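Local coordinates for Rab5 protein, putative (Plasmodium falciparum, PDB 3CLV) that is a putative Rab5 protein of the Ras-like small G-protein family, built on the P-loop nucleotide-binding fold and holding GDP here, at residues 116-121 with 147-152; 8-13 with 93-98. All blocks are in the same frame, centred on the assembly; numbering follows the deposited sequence.

Interaction 1 (116-121 with 147-152); sequences GATCAI and NYIIIL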
loop_
_atom_site.group_PDB
_atom_site.type_symbol
_atom_site.label_atom_id
_atom_site.label_comp_id
_atom_site.label_asym_id
_atom_site.label_seq_id
_atom_site.Cartn_x
_atom_site.Cartn_y
_atom_site.Cartn_z
ATOM N N GLY A 116 -2.212 0.965 -5.772
ATOM C CA GLY A 116 -2.485 -0.465 -5.762
ATOM C C GLY A 116 -3.834 -0.853 -5.170
ATOM O O GLY A 116 -4.085 -2.031 -4.942
ATOM N N ALA A 117 -4.696 0.126 -4.897
ATOM C CA ALA A 117 -6.035 -0.185 -4.382
ATOM C C ALA A 117 -6.917 -0.698 -5.512
ATOM O O ALA A 117 -6.868 -0.179 -6.637
ATOM C CB ALA A 117 -6.673 1.034 -3.720
ATOM N N THR A 118 -7.698 -1.732 -5.215
ATOM C CA THR A 118 -8.703 -2.275 -6.140
ATOM C C THR A 118 -9.969 -1.447 -6.033
ATOM O O THR A 118 -10.598 -1.125 -7.036
ATOM C CB THR A 118 -9.040 -3.753 -5.792
ATOM O OG1 THR A 118 -7.860 -4.541 -5.929
ATOM C CG2 THR A 118 -10.155 -4.321 -6.699
ATOM N N CYS A 119 -10.325 -1.088 -4.803
ATOM C CA CYS A 119 -11.572 -0.383 -4.537
ATOM C C CYS A 119 -11.339 0.922 -3.814
ATOM O O CYS A 119 -10.392 1.059 -3.045
ATOM C CB CYS A 119 -12.495 -1.235 -3.661
ATOM S SG CYS A 119 -12.888 -2.837 -4.339
ATOM N N ALA A 120 -12.223 1.877 -4.049
ATOM C CA ALA A 120 -12.240 3.103 -3.280
ATOM C C ALA A 120 -13.656 3.332 -2.795
ATOM O O ALA A 120 -14.618 3.340 -3.595
ATOM C CB ALA A 120 -11.740 4.289 -4.115
ATOM N N ILE A 121 -13.783 3.481 -1.481
ATOM C CA ILE A 121 -15.039 3.835 -0.839
ATOM C C ILE A 121 -14.986 5.312 -0.472
ATOM O O ILE A 121 -14.220 5.718 0.423
ATOM C CB ILE A 121 -15.298 2.997 0.450
ATOM C CG1 ILE A 121 -15.243 1.497 0.166
ATOM C CG2 ILE A 121 -16.659 3.366 1.095
ATOM C CD1 ILE A 121 -15.226 0.639 1.476
ATOM N N ASN A 147 -7.438 2.569 -12.374
ATOM C CA ASN A 147 -8.740 1.926 -12.502
ATOM C C ASN A 147 -9.161 1.499 -11.099
ATOM O O ASN A 147 -8.527 0.660 -10.492
ATOM C CB ASN A 147 -8.701 0.735 -13.489
ATOM C CG ASN A 147 -7.681 -0.329 -13.090
ATOM O OD1 ASN A 147 -6.509 -0.025 -12.869
ATOM N ND2 ASN A 147 -8.123 -1.576 -13.011
ATOM N N TYR A 148 -10.165 2.156 -10.542
ATOM C CA TYR A 148 -10.683 1.749 -9.247
ATOM C C TYR A 148 -12.120 1.349 -9.442
ATOM O O TYR A 148 -12.826 1.934 -10.269
ATOM C CB TYR A 148 -10.614 2.902 -8.225
ATOM C CG TYR A 148 -9.211 3.396 -7.954
ATOM C CD1 TYR A 148 -8.321 2.659 -7.163
ATOM C CD2 TYR A 148 -8.767 4.604 -8.499
ATOM C CE1 TYR A 148 -7.015 3.124 -6.915
ATOM C CE2 TYR A 148 -7.476 5.076 -8.268
ATOM C CZ TYR A 148 -6.613 4.337 -7.481
ATOM O OH TYR A 148 -5.361 4.828 -7.298
ATOM N N ILE A 149 -12.557 0.355 -8.680
ATOM C CA ILE A 149 -13.992 0.179 -8.445
ATOM C C ILE A 149 -14.370 1.161 -7.337
ATOM O O ILE A 149 -13.927 1.019 -6.188
ATOM C CB ILE A 149 -14.350 -1.283 -8.059
ATOM C CG1 ILE A 149 -13.941 -2.241 -9.180
ATOM C CG2 ILE A 149 -15.855 -1.392 -7.779
ATOM C CD1 ILE A 149 -13.893 -3.728 -8.755
ATOM N N ILE A 150 -15.167 2.169 -7.693
ATOM C CA ILE A 150 -15.514 3.259 -6.771
ATOM C C ILE A 150 -16.973 3.138 -6.341
ATOM O O ILE A 150 -17.872 3.008 -7.182
ATOM C CB ILE A 150 -15.278 4.654 -7.387
ATOM C CG1 ILE A 150 -13.811 4.822 -7.819
ATOM C CG2 ILE A 150 -15.700 5.760 -6.407
ATOM C CD1 ILE A 150 -13.625 5.973 -8.808
ATOM N N ILE A 151 -17.178 3.171 -5.028
ATOM C CA ILE A 151 -18.503 3.257 -4.439
ATOM C C ILE A 151 -18.642 4.561 -3.644
ATOM O O ILE A 151 -17.828 4.866 -2.748
ATOM C CB ILE A 151 -18.885 1.985 -3.639
ATOM C CG1 ILE A 151 -20.340 2.054 -3.146
ATOM C CG2 ILE A 151 -17.864 1.676 -2.489
ATOM C CD1 ILE A 151 -20.943 0.627 -2.964
ATOM N N LEU A 152 -19.653 5.341 -4.017
ATOM C CA LEU A 152 -19.933 6.597 -3.348
ATOM C C LEU A 152 -20.938 6.268 -2.261
ATOM O O LEU A 152 -21.967 5.637 -2.529
ATOM C CB LEU A 152 -20.470 7.632 -4.340
ATOM C CG LEU A 152 -20.908 8.982 -3.781
ATOM C CD1 LEU A 152 -19.680 9.754 -3.255
ATOM C CD2 LEU A 152 -21.615 9.790 -4.881
HETATM O O HOH W 1 -9.864 -1.893 -9.752
#
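The ring of Y148 meets the backbone of A117 and T118: T118 O lies at its edge, near the ring plane, while A117 O approaches obliquely, 3.2 Å from Y148 CD1. The methyl of A117 comes from the other side of the ring plane, its CB 3.8 Å from Y148 CE1. With CG anti to its own carbonyl carbon (chi1 -61°), Y148 sets its ring against A117, whose single methyl lets ring and backbone come close. The hydroxyl is hydrogen-bonded to S145 OG and Y114 O while the ring carbons pack on A117, so an aromatic with a polar end suits the place.

Beyond the ring the two chains become parallel strands. I149 N donates to T118 O at 3.0 Å, in the carbonyl plane; A120 N returns a bond to I149 O; and I151 N reaches A120 O at 2.9 Å, almost in line with the C=O bond, beyond the oxygen. T118 O takes a second bond, from a water that also donates to N147 O and so bridges the chains where the strand pairing starts.

Side chains alternate between the faces. I121, I149 and I151 touch helix 191-206, I121 CG1 lying 3.7 Å from I151 CG2; C119 shares their face, packing on T10. A120 and I150 both touch L142 of helix 129-145. Beta-branched isoleucines fit extended strands and fill both layers with hydrocarbon. The chemistry is thus divided: these three bonds, with those of C119 and I121 to strand 8-13, pair backbone polar groups, while apolar side chains seal the sheet against its helices.

Interaction 2 (8-13 with 93-98); sequences YKTVLL and IKFDIW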
loop_
_atom_site.group_PDB
_atom_site.type_symbol
_atom_site.label_atom_id
_atom_site.label_comp_id
_atom_site.label_asym_id
_atom_site.label_seq_id
_atom_site.Cartn_x
_atom_site.Cartn_y
_atom_site.Cartn_z
ATOM N N TYR A 8 -7.939 -7.592 -1.435
ATOM C CA TYR A 8 -8.133 -6.443 -2.290
ATOM C C TYR A 8 -8.008 -5.173 -1.466
ATOM O O TYR A 8 -8.887 -4.862 -0.639
ATOM C CB TYR A 8 -9.486 -6.544 -3.000
ATOM C CG TYR A 8 -9.590 -7.794 -3.855
ATOM C CD1 TYR A 8 -9.135 -7.793 -5.161
ATOM C CD2 TYR A 8 -10.130 -8.982 -3.344
ATOM C CE1 TYR A 8 -9.204 -8.924 -5.953
ATOM C CE2 TYR A 8 -10.195 -10.140 -4.133
ATOM C CZ TYR A 8 -9.732 -10.089 -5.439
ATOM O OH TYR A 8 -9.776 -11.198 -6.256
ATOM N N LYS A 9 -6.903 -4.454 -1.682
ATOM C CA LYS A 9 -6.711 -3.156 -1.025
ATOM C C LYS A 9 -7.879 -2.230 -1.333
ATOM O O LYS A 9 -8.274 -2.071 -2.497
ATOM C CB LYS A 9 -5.378 -2.504 -1.409
ATOM C CG LYS A 9 -5.128 -1.137 -0.738
ATOM C CD LYS A 9 -3.737 -0.607 -1.121
ATOM C CE LYS A 9 -3.435 0.720 -0.438
ATOM N NZ LYS A 9 -2.064 1.213 -0.844
ATOM N N THR A 10 -8.443 -1.642 -0.276
ATOM C CA THR A 10 -9.623 -0.798 -0.391
ATOM C C THR A 10 -9.390 0.465 0.411
ATOM O O THR A 10 -9.228 0.410 1.642
ATOM C CB THR A 10 -10.867 -1.561 0.103
ATOM O OG1 THR A 10 -11.049 -2.717 -0.713
ATOM C CG2 THR A 10 -12.111 -0.691 0.071
ATOM N N VAL A 11 -9.330 1.604 -0.286
ATOM C CA VAL A 11 -9.177 2.887 0.390
ATOM C C VAL A 11 -10.543 3.397 0.853
ATOM O O VAL A 11 -11.508 3.492 0.071
ATOM C CB VAL A 11 -8.394 3.963 -0.425
ATOM C CG1 VAL A 11 -9.035 4.243 -1.805
ATOM C CG2 VAL A 11 -8.268 5.285 0.370
ATOM N N LEU A 12 -10.615 3.704 2.142
ATOM C CA LEU A 12 -11.810 4.298 2.704
ATOM C C LEU A 12 -11.520 5.770 2.944
ATOM O O LEU A 12 -10.704 6.133 3.798
ATOM C CB LEU A 12 -12.221 3.554 3.987
ATOM C CG LEU A 12 -13.369 4.125 4.821
ATOM C CD1 LEU A 12 -14.654 4.257 4.032
ATOM C CD2 LEU A 12 -13.584 3.208 6.025
ATOM N N LEU A 13 -12.183 6.612 2.155
ATOM C CA LEU A 13 -11.834 8.003 1.994
ATOM C C LEU A 13 -13.056 8.886 2.224
ATOM O O LEU A 13 -14.167 8.513 1.868
ATOM C CB LEU A 13 -11.301 8.208 0.564
ATOM C CG LEU A 13 -11.027 9.595 0.008
ATOM C CD1 LEU A 13 -9.788 10.207 0.662
ATOM C CD2 LEU A 13 -10.815 9.489 -1.501
ATOM N N ILE A 93 -14.144 -13.196 -1.081
ATOM C CA ILE A 93 -13.465 -11.926 -1.322
ATOM C C ILE A 93 -13.083 -11.210 -0.032
ATOM O O ILE A 93 -13.946 -10.822 0.765
ATOM C CB ILE A 93 -14.294 -11.029 -2.269
ATOM C CG1 ILE A 93 -14.348 -11.697 -3.648
ATOM C CG2 ILE A 93 -13.705 -9.606 -2.356
ATOM C CD1 ILE A 93 -15.652 -11.518 -4.353
ATOM N N LYS A 94 -11.774 -11.063 0.160
ATOM C CA LYS A 94 -11.223 -10.444 1.360
ATOM C C LYS A 94 -10.781 -9.009 1.082
ATOM O O LYS A 94 -9.991 -8.755 0.173
ATOM C CB LYS A 94 -10.060 -11.276 1.874
ATOM C CG LYS A 94 -9.342 -10.685 3.070
ATOM C CD LYS A 94 -8.344 -11.701 3.577
ATOM C CE LYS A 94 -7.398 -11.096 4.578
ATOM N NZ LYS A 94 -6.588 -12.189 5.203
ATOM N N PHE A 95 -11.330 -8.074 1.855
ATOM C CA PHE A 95 -11.003 -6.656 1.733
ATOM C C PHE A 95 -9.933 -6.271 2.739
ATOM O O PHE A 95 -10.038 -6.650 3.901
ATOM C CB PHE A 95 -12.260 -5.799 1.961
ATOM C CG PHE A 95 -13.309 -5.986 0.902
ATOM C CD1 PHE A 95 -13.276 -5.226 -0.271
ATOM C CD2 PHE A 95 -14.322 -6.933 1.066
ATOM C CE1 PHE A 95 -14.241 -5.397 -1.269
ATOM C CE2 PHE A 95 -15.295 -7.124 0.075
ATOM C CZ PHE A 95 -15.259 -6.345 -1.102
ATOM N N ASP A 96 -8.900 -5.554 2.282
ATOM C CA ASP A 96 -7.926 -4.951 3.173
ATOM C C ASP A 96 -8.227 -3.450 3.187
ATOM O O ASP A 96 -7.842 -2.735 2.262
ATOM C CB ASP A 96 -6.502 -5.266 2.680
ATOM C CG ASP A 96 -5.418 -4.458 3.397
ATOM O OD1 ASP A 96 -5.647 -3.931 4.510
ATOM O OD2 ASP A 96 -4.309 -4.356 2.831
ATOM N N ILE A 97 -8.929 -2.993 4.221
ATOM C CA ILE A 97 -9.442 -1.618 4.275
ATOM C C ILE A 97 -8.488 -0.662 4.958
ATOM O O ILE A 97 -8.129 -0.855 6.122
ATOM C CB ILE A 97 -10.810 -1.572 4.981
ATOM C CG1 ILE A 97 -11.748 -2.599 4.329
ATOM C CG2 ILE A 97 -11.420 -0.176 4.879
ATOM C CD1 ILE A 97 -12.838 -3.132 5.277
ATOM N N TRP A 98 -8.099 0.377 4.226
ATOM C CA TRP A 98 -7.248 1.419 4.730
ATOM C C TRP A 98 -8.099 2.668 4.909
ATOM O O TRP A 98 -8.482 3.310 3.922
ATOM C CB TRP A 98 -6.099 1.715 3.745
ATOM C CG TRP A 98 -5.104 0.578 3.507
ATOM C CD1 TRP A 98 -5.356 -0.758 3.499
ATOM C CD2 TRP A 98 -3.719 0.725 3.179
ATOM N NE1 TRP A 98 -4.205 -1.463 3.233
ATOM C CE2 TRP A 98 -3.187 -0.569 3.025
ATOM C CE3 TRP A 98 -2.869 1.833 3.021
ATOM C CZ2 TRP A 98 -1.848 -0.791 2.699
ATOM C CZ3 TRP A 98 -1.547 1.614 2.701
ATOM C CH2 TRP A 98 -1.044 0.307 2.552
#
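Two neighbouring parallel strands in the middle of the Ras-like sheet meet here, strand 8-13, which leads into the probable P-loop, and strand 92-99. Five backbone bonds join them: Y8 N to K94 O, D96 N to Y8 O, T10 N to D96 O, W98 N to T10 O at 2.8 Å, and L12 N to W98 O at 2.8 Å. Y8 O is gripped twice, since T10 OG1 also donates to it at 3.0 Å, and the two donors arrive from opposite faces of the carbonyl plane. That bond satisfies the threonine hydroxyl in a buried place and sets OG1 at the edge of the F95 ring, 3.4 Å from F95 CD1.

On this same face, I93 CG2 packs against Y8 CD2 at 3.8 Å, and L12 CB meets I97 CG2. Helix 191-206 packs on Y8, F95 and I97, and its F195 sets its ring edge-to-face with F95.

The other face carries K9, D96, W98 and V11, the last against Y113 and Y114. The lysine chain, fully extended (chi1 -180°), lies across the indole: over one face of the six-membered ring, K9 CE makes a CH-pi contact 3.5 Å from the centroid and NZ a cation-pi contact at 3.8 Å. The ammonium is also bonded to the carbonyls of R115 and L112. In one of two D96 conformers, W98 NE1 donates in the indole plane to D96 OD2 at 2.9 Å, from above the carboxylate plane, which may restrain the ring; there D96 OD1 forms a salt bridge to R115 of the second subunit, which the K9, D96 and W98 end of this face reaches. Parallel pairing of the first strand with its neighbour, ahead of a nucleotide-binding loop, is typical of the P-loop fold of small G proteins.

Interactions 1 and 2 lie in one mixed six-stranded sheet, their centres 8 Å apart. Strand 8-13 sits between strands 92-99 and 119-125, so interaction 2 joins it to one neighbour, while interaction 1 continues the sheet from its other neighbour to strand 149-155. The probable backbone bonds T118 N to K9 O and I121 N to V11 O tie the two together. Along the chain, both segments of interaction 2 precede those of interaction 1, which belongs to the beta-alpha-beta unit formed with helix 129-145. Helix 191-206 packs on both; the L12 side chain is about 7 Å from GDP and that of I121 about 10 Å.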